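Local coordinates for Glyoxalase/bleomycin resistance protein/dioxygenase (Catenulispora acidiphila, PDB 4N04) that is of unproven function but belongs to the glyoxalase/bleomycin resistance/dioxygenase superfamily and may act as a dioxygenase, at residues A10-G15 / D105-A110; T39-Q44 / L51-R56. The protein carries 1 engineered substitution. One frame throughout, in Å; residues are numbered along the deposited sequence.

Interaction 1 (A10-G15 / D105-A110); sequences AGVAVG and DGSEIA
Asp105 reaches across to the end of strand 8-14 and takes the backbone N-H of Gly15 on OD2, with N to OD2 at 2.9 Å. The bond is nearly straight, 174° at the hydrogen, yet the N-H arrives from above the carboxylate, 46° out of its plane. The same OD2 lies against CA and CB of Val14. Further along, CG1 of Val12 rests on OG of Ser107 at 3.9 Å; chi1 of 178° sets this methyl opposite the backbone N. The other methyl, CG2, meets CD1 of Ile109 at 4.3 Å. One water bridges the polar groups, donating to Ala13 O and accepting from Ser107 OG, each at 2.8 Å.

The two segments run roughly antiparallel without pairing as strands. They join the two four-stranded mixed sheets, which share the strand order 1-4-3-2, consistent with the paired sheets of the vicinal oxygen chelate (VOC) fold: 10-15 lies on an outermost strand of the first, and 105-110 leads into an inner strand of the second.

Ser107 OG is also hydrogen-bonded to Ala63 N, and Asp103 OD1 accepts from Ser107 N. Tyr24 of helix 17-28 packs on both Val12 and Ile109.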
ATOM      1  N   ALA A  10      -2.705   0.291   9.896  1.00 29.48           N
ATOM      2  CA  ALA A  10      -3.578  -0.318   8.900  1.00 30.23           C
ATOM      3  C   ALA A  10      -2.967  -1.643   8.447  1.00 28.24           C
ATOM      4  O   ALA A  10      -1.863  -1.657   7.896  1.00 29.00           O
ATOM      5  CB  ALA A  10      -3.791   0.624   7.712  1.00 28.95           C
ATOM      6  N   GLY A  11      -3.672  -2.750   8.688  1.00 27.49           N
ATOM      7  CA  GLY A  11      -3.140  -4.073   8.397  1.00 27.55           C
ATOM      8  C   GLY A  11      -3.606  -4.743   7.110  1.00 28.59           C
ATOM      9  O   GLY A  11      -4.717  -4.520   6.622  1.00 27.45           O
ATOM     10  N   VAL A  12      -2.745  -5.578   6.545  1.00 31.02           N
ATOM     11  CA  VAL A  12      -3.097  -6.356   5.373  1.00 27.91           C
ATOM     12  C   VAL A  12      -2.653  -7.790   5.597  1.00 28.46           C
ATOM     13  O   VAL A  12      -1.485  -8.052   5.836  1.00 31.30           O
ATOM     14  CB  VAL A  12      -2.417  -5.812   4.087  1.00 29.40           C
ATOM     15  CG1 VAL A  12      -2.783  -6.682   2.892  1.00 29.27           C
ATOM     16  CG2 VAL A  12      -2.806  -4.345   3.830  1.00 28.77           C
ATOM     17  N   ALA A  13      -3.582  -8.732   5.543  1.00 31.59           N
ATOM     18  CA  ALA A  13      -3.195 -10.130   5.598  1.00 29.05           C
ATOM     19  C   ALA A  13      -2.671 -10.565   4.229  1.00 31.21           C
ATOM     20  O   ALA A  13      -3.294 -10.274   3.195  1.00 29.85           O
ATOM     21  CB  ALA A  13      -4.380 -11.000   6.023  1.00 28.75           C
ATOM     22  N   VAL A  14      -1.544 -11.270   4.210  1.00 31.45           N
ATOM     23  CA  VAL A  14      -1.007 -11.779   2.947  1.00 32.89           C
ATOM     24  C   VAL A  14      -0.788 -13.306   2.927  1.00 36.76           C
ATOM     25  O   VAL A  14      -0.757 -13.964   3.974  1.00 34.49           O
ATOM     26  CB  VAL A  14       0.303 -11.052   2.548  1.00 34.01           C
ATOM     27  CG1 VAL A  14       0.109  -9.525   2.591  1.00 32.96           C
ATOM     28  CG2 VAL A  14       1.448 -11.484   3.448  1.00 35.07           C
ATOM     29  N   GLY A  15      -0.655 -13.846   1.719  1.00 36.50           N
ATOM     30  CA  GLY A  15      -0.381 -15.263   1.527  1.00 40.38           C
ATOM     31  C   GLY A  15       1.101 -15.585   1.646  1.00 49.26           C
ATOM     32  O   GLY A  15       1.574 -15.974   2.705  1.00 53.93           O
ATOM     33  N   ASP A 105      -1.984 -10.845  -3.596  1.00 33.32           N
ATOM     34  CA  ASP A 105      -3.156 -11.630  -3.202  1.00 36.54           C
ATOM     35  C   ASP A 105      -4.498 -11.054  -3.639  1.00 36.59           C
ATOM     36  O   ASP A 105      -5.527 -11.727  -3.532  1.00 39.60           O
ATOM     37  CB  ASP A 105      -3.171 -11.836  -1.693  1.00 38.92           C
ATOM     38  CG  ASP A 105      -2.045 -12.732  -1.231  1.00 45.05           C
ATOM     39  OD1 ASP A 105      -2.114 -13.950  -1.494  1.00 48.23           O
ATOM     40  OD2 ASP A 105      -1.090 -12.221  -0.616  1.00 48.38           O
ATOM     41  N   GLY A 106      -4.503  -9.814  -4.118  1.00 32.21           N
ATOM     42  CA  GLY A 106      -5.739  -9.201  -4.562  1.00 28.20           C
ATOM     43  C   GLY A 106      -6.312  -8.125  -3.650  1.00 35.39           C
ATOM     44  O   GLY A 106      -7.356  -7.551  -3.955  1.00 33.69           O
ATOM     45  N   SER A 107      -5.655  -7.849  -2.531  1.00 26.85           N
ATOM     46  CA  SER A 107      -6.082  -6.744  -1.689  1.00 30.34           C
ATOM     47  C   SER A 107      -5.924  -5.426  -2.451  1.00 32.94           C
ATOM     48  O   SER A 107      -5.060  -5.306  -3.325  1.00 33.72           O
ATOM     49  CB  SER A 107      -5.291  -6.709  -0.390  1.00 26.79           C
ATOM     50  OG  SER A 107      -5.747  -7.698   0.500  1.00 27.55           O
ATOM     51  N   GLU A 108      -6.765  -4.451  -2.116  1.00 32.86           N
ATOM     52  CA  GLU A 108      -6.802  -3.167  -2.813  1.00 37.03           C
ATOM     53  C   GLU A 108      -6.122  -2.072  -2.007  1.00 32.65           C
ATOM     54  O   GLU A 108      -6.524  -1.777  -0.882  1.00 36.43           O
ATOM     55  CB  GLU A 108      -8.252  -2.757  -3.091  1.00 38.01           C
ATOM     56  CG  GLU A 108      -9.004  -3.722  -3.994  1.00 44.80           C
ATOM     57  CD  GLU A 108     -10.508  -3.422  -4.102  1.00 52.99           C
ATOM     58  OE1 GLU A 108     -10.973  -2.434  -3.497  1.00 58.07           O
ATOM     59  OE2 GLU A 108     -11.231  -4.183  -4.790  1.00 54.18           O
ATOM     60  N   ILE A 109      -5.083  -1.483  -2.582  1.00 33.37           N
ATOM     61  CA  ILE A 109      -4.442  -0.327  -1.980  1.00 33.45           C
ATOM     62  C   ILE A 109      -4.681   0.880  -2.871  1.00 37.38           C
ATOM     63  O   ILE A 109      -4.104   0.976  -3.955  1.00 39.01           O
ATOM     64  CB  ILE A 109      -2.907  -0.522  -1.834  1.00 33.82           C
ATOM     65  CG1 ILE A 109      -2.592  -1.907  -1.284  1.00 33.03           C
ATOM     66  CG2 ILE A 109      -2.313   0.558  -0.950  1.00 34.10           C
ATOM     67  CD1 ILE A 109      -3.055  -2.111   0.136  1.00 31.97           C
ATOM     68  N   ALA A 110      -5.522   1.801  -2.419  1.00 34.73           N
ATOM     69  CA  ALA A 110      -5.852   2.969  -3.226  1.00 36.35           C
ATOM     70  C   ALA A 110      -5.134   4.238  -2.775  1.00 37.39           C
ATOM     71  O   ALA A 110      -4.882   4.450  -1.581  1.00 36.61           O
ATOM     72  CB  ALA A 110      -7.360   3.193  -3.275  1.00 36.23           C
TER
HETATM   73  O   HOH W   1      -3.489  -9.349   0.607  1.00 25.07           O

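Interaction 2 (T39-Q44 / L51-R56)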
ATOM      1  N   THR A  39       7.406 -13.065   9.661  1.00 55.40           N
ATOM      2  CA  THR A  39       6.421 -12.866   8.608  1.00 56.74           C
ATOM      3  C   THR A  39       5.512 -11.650   8.873  1.00 51.99           C
ATOM      4  O   THR A  39       4.302 -11.696   8.658  1.00 47.53           O
ATOM      5  CB  THR A  39       5.625 -14.151   8.327  1.00 58.19           C
ATOM      6  OG1 THR A  39       5.090 -14.660   9.550  1.00 60.70           O
ATOM      7  CG2 THR A  39       6.542 -15.200   7.716  1.00 52.75           C
ATOM      8  N   GLU A  40       6.136 -10.558   9.309  1.00 47.42           N
ATOM      9  CA  GLU A  40       5.447  -9.311   9.597  1.00 50.36           C
ATOM     10  C   GLU A  40       6.348  -8.122   9.348  1.00 48.15           C
ATOM     11  O   GLU A  40       7.462  -8.055   9.854  1.00 46.02           O
ATOM     12  CB  GLU A  40       4.998  -9.270  11.044  1.00 59.17           C
ATOM     13  CG  GLU A  40       3.518  -9.218  11.190  1.00 69.39           C
ATOM     14  CD  GLU A  40       3.077  -8.707  12.537  1.00 75.97           C
ATOM     15  OE1 GLU A  40       2.893  -9.539  13.456  1.00 76.67           O
ATOM     16  OE2 GLU A  40       2.914  -7.473  12.666  1.00 78.06           O
ATOM     17  N   ALA A  41       5.851  -7.171   8.573  1.00 46.73           N
ATOM     18  CA  ALA A  41       6.614  -5.982   8.252  1.00 42.97           C
ATOM     19  C   ALA A  41       5.729  -4.753   8.423  1.00 47.44           C
ATOM     20  O   ALA A  41       4.576  -4.741   7.985  1.00 48.21           O
ATOM     21  CB  ALA A  41       7.141  -6.075   6.833  1.00 39.16           C
ATOM     22  N   VAL A  42       6.279  -3.732   9.068  1.00 37.30           N
ATOM     23  CA  VAL A  42       5.589  -2.486   9.351  1.00 36.90           C
ATOM     24  C   VAL A  42       6.285  -1.328   8.638  1.00 44.02           C
ATOM     25  O   VAL A  42       7.504  -1.195   8.715  1.00 45.96           O
ATOM     26  CB  VAL A  42       5.624  -2.185  10.857  1.00 37.69           C
ATOM     27  CG1 VAL A  42       4.976  -0.848  11.164  1.00 37.24           C
ATOM     28  CG2 VAL A  42       4.967  -3.298  11.639  1.00 37.88           C
ATOM     29  N   TRP A  43       5.517  -0.506   7.928  1.00 41.22           N
ATOM     30  CA  TRP A  43       6.037   0.731   7.362  1.00 37.33           C
ATOM     31  C   TRP A  43       5.439   1.897   8.110  1.00 45.06           C
ATOM     32  O   TRP A  43       4.215   1.994   8.247  1.00 43.89           O
ATOM     33  CB  TRP A  43       5.650   0.900   5.898  1.00 37.71           C
ATOM     34  CG  TRP A  43       6.380   0.060   4.931  1.00 38.32           C
ATOM     35  CD1 TRP A  43       7.394   0.452   4.116  1.00 39.62           C
ATOM     36  CD2 TRP A  43       6.132  -1.314   4.629  1.00 43.22           C
ATOM     37  NE1 TRP A  43       7.804  -0.591   3.329  1.00 40.30           N
ATOM     38  CE2 TRP A  43       7.049  -1.693   3.627  1.00 44.36           C
ATOM     39  CE3 TRP A  43       5.229  -2.268   5.113  1.00 37.76           C
ATOM     40  CZ2 TRP A  43       7.089  -2.979   3.095  1.00 40.18           C
ATOM     41  CZ3 TRP A  43       5.271  -3.548   4.589  1.00 44.09           C
ATOM     42  CH2 TRP A  43       6.192  -3.892   3.588  1.00 43.79           C
ATOM     43  N   GLN A  44       6.294   2.792   8.585  1.00 46.30           N
ATOM     44  CA  GLN A  44       5.807   4.081   9.033  1.00 46.80           C
ATOM     45  C   GLN A  44       5.758   4.991   7.827  1.00 44.62           C
ATOM     46  O   GLN A  44       6.790   5.282   7.221  1.00 45.27           O
ATOM     47  CB  GLN A  44       6.703   4.690  10.094  1.00 47.34           C
ATOM     48  CG  GLN A  44       6.214   6.054  10.508  1.00 49.87           C
ATOM     49  CD  GLN A  44       6.692   6.424  11.880  1.00 55.86           C
ATOM     50  OE1 GLN A  44       6.694   5.595  12.787  1.00 59.13           O
ATOM     51  NE2 GLN A  44       7.117   7.668  12.044  1.00 59.22           N
ATOM     52  N   LEU A  51       1.477   1.212   8.031  1.00 41.20           N
ATOM     53  CA  LEU A  51       0.890   0.120   7.282  1.00 37.98           C
ATOM     54  C   LEU A  51       1.683  -1.128   7.612  1.00 39.99           C
ATOM     55  O   LEU A  51       2.917  -1.091   7.630  1.00 42.85           O
ATOM     56  CB  LEU A  51       0.990   0.407   5.785  1.00 40.64           C
ATOM     57  CG  LEU A  51       0.652  -0.738   4.821  1.00 43.13           C
ATOM     58  CD1 LEU A  51      -0.839  -1.041   4.850  1.00 39.04           C
ATOM     59  CD2 LEU A  51       1.111  -0.411   3.399  1.00 43.26           C
ATOM     60  N   TYR A  52       0.995  -2.232   7.883  1.00 33.23           N
ATOM     61  CA  TYR A  52       1.695  -3.492   8.089  1.00 35.93           C
ATOM     62  C   TYR A  52       1.108  -4.681   7.330  1.00 38.82           C
ATOM     63  O   TYR A  52      -0.102  -4.770   7.124  1.00 43.56           O
ATOM     64  CB  TYR A  52       1.850  -3.813   9.583  1.00 33.78           C
ATOM     65  CG  TYR A  52       0.588  -4.249  10.288  1.00 35.50           C
ATOM     66  CD1 TYR A  52       0.298  -5.599  10.468  1.00 36.82           C
ATOM     67  CD2 TYR A  52      -0.311  -3.314  10.791  1.00 35.69           C
ATOM     68  CE1 TYR A  52      -0.859  -6.006  11.126  1.00 37.73           C
ATOM     69  CE2 TYR A  52      -1.466  -3.710  11.458  1.00 34.90           C
ATOM     70  CZ  TYR A  52      -1.738  -5.054  11.620  1.00 37.13           C
ATOM     71  OH  TYR A  52      -2.892  -5.446  12.270  1.00 37.84           O
ATOM     72  N   ILE A  53       1.987  -5.584   6.910  1.00 39.66           N
ATOM     73  CA  ILE A  53       1.577  -6.850   6.322  1.00 34.66           C
ATOM     74  C   ILE A  53       1.942  -7.997   7.261  1.00 37.52           C
ATOM     75  O   ILE A  53       2.953  -7.953   7.964  1.00 37.84           O
ATOM     76  CB  ILE A  53       2.229  -7.074   4.949  1.00 36.06           C
ATOM     77  CG1 ILE A  53       3.755  -7.145   5.095  1.00 37.89           C
ATOM     78  CG2 ILE A  53       1.842  -5.964   3.992  1.00 35.81           C
ATOM     79  CD1 ILE A  53       4.497  -7.387   3.791  1.00 39.59           C
ATOM     80  N   VAL A  54       1.113  -9.028   7.281  1.00 36.99           N
ATOM     81  CA  VAL A  54       1.398 -10.194   8.101  1.00 35.77           C
ATOM     82  C   VAL A  54       0.939 -11.420   7.334  1.00 38.46           C
ATOM     83  O   VAL A  54      -0.054 -11.364   6.621  1.00 35.43           O
ATOM     84  CB  VAL A  54       0.679 -10.115   9.466  1.00 34.78           C
ATOM     85  CG1 VAL A  54      -0.799  -9.838   9.278  1.00 33.10           C
ATOM     86  CG2 VAL A  54       0.901 -11.399  10.275  1.00 35.97           C
ATOM     87  N   GLU A  55       1.668 -12.521   7.450  1.00 39.40           N
ATOM     88  CA  GLU A  55       1.261 -13.740   6.779  1.00 40.39           C
ATOM     89  C   GLU A  55       0.086 -14.396   7.526  1.00 39.79           C
ATOM     90  O   GLU A  55       0.261 -14.974   8.588  1.00 40.15           O
ATOM     91  CB  GLU A  55       2.451 -14.687   6.641  1.00 47.68           C
ATOM     92  CG  GLU A  55       2.192 -15.882   5.736  1.00 55.42           C
ATOM     93  CD  GLU A  55       3.459 -16.663   5.372  1.00 66.30           C
ATOM     94  OE1 GLU A  55       3.492 -17.879   5.642  1.00 72.69           O
ATOM     95  OE2 GLU A  55       4.412 -16.079   4.803  1.00 68.26           O
ATOM     96  N   ARG A  56      -1.122 -14.243   6.988  1.00 39.08           N
ATOM     97  CA  ARG A  56      -2.297 -14.964   7.477  1.00 42.55           C
ATOM     98  C   ARG A  56      -3.075 -15.344   6.228  1.00 42.23           C
ATOM     99  O   ARG A  56      -4.008 -14.636   5.829  1.00 41.37           O
ATOM    100  CB  ARG A  56      -3.184 -14.099   8.393  1.00 42.31           C
ATOM    101  CG  ARG A  56      -2.437 -13.177   9.334  1.00 47.43           C
ATOM    102  CD  ARG A  56      -2.680 -13.508  10.790  1.00 52.93           C
ATOM    103  NE  ARG A  56      -3.982 -13.073  11.306  1.00 50.87           N
ATOM    104  CZ  ARG A  56      -4.937 -13.914  11.687  1.00 52.03           C
ATOM    105  NH1 ARG A  56      -6.088 -13.468  12.164  1.00 42.56           N
ATOM    106  NH2 ARG A  56      -4.732 -15.221  11.590  1.00 59.15           N
TER
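The beta hairpin of strands 40-46 and 49-55 supplies this contact, an antiparallel ladder within the first four-stranded sheet of the glyoxalase fold. The strand segments run 171° apart. At Ala41-Ile53 and Trp43-Leu51 the hydrogen-bonded pairs exchange two backbone bonds each; Trp43 N to Leu51 O, at 2.7 Å, is almost straight. A fifth bond, Glu55 N to Thr39 O at 3.0 Å, extends the ladder past its last bridge.

On one face, the Trp43 indole lies across Ile53 and presents its six-membered ring edge: CH2 meets Ile53 CD1 at 3.9 Å. Leu51 O also comes up in the ring plane, 3.6 Å from CE3. Ile53 CG1 sits between its backbone N and carbonyl carbon (chi1 62°), where it also packs on Ala41 CB, at 4.0 Å. The other face carries Glu40 beside Val54, their side chains pointing the same way, with Glu40 CG against Val54 CB. Beyond it, Glu40 OE2 stands 3.9 Å from Tyr52 CD1, the carboxylate turned 44° from the ring plane, and is hydrogen-bonded to the amine of a bound cyclohexylaminoethane sulfonate, probably from the crystallisation liquor. Val42 lies aslant to Tyr52, its CG2 touching Tyr52 CB at 3.8 Å.

Glu55 OE2 accepts from Phe17 N at the start of helix 17-28, while Trp43 NE1 donates to Ala30 O. The Trp43 ring packs on Leu21, Tyr24 and Leu28 of that helix, and the hairpin is flanked in its sheet by strand 8-14 beside 49-55 and strand 34-37 beside 40-46.

Strand 8-14 is common ground: its segment 10-15 faces 105-110 in interaction 1 and is the sheet neighbour of 51-56 in interaction 2. Probable backbone hydrogen bonds join them, Val12 N to Tyr52 O and Val14 N to Val54 O, both 2.8 Å, and Gly15 O packs on Glu55 CG at 3.1 Å. The contact centres lie about 10 Å apart. Along the chain the hairpin is nested inside the loop that interaction 1 closes. The bound buffer molecule is hydrogen-bonded to Glu40 of interaction 2, which shares its sheet face with Tyr52 and Val54, and forms a long, weak ion pair with Arg56; whether it marks a functional pocket is unknown.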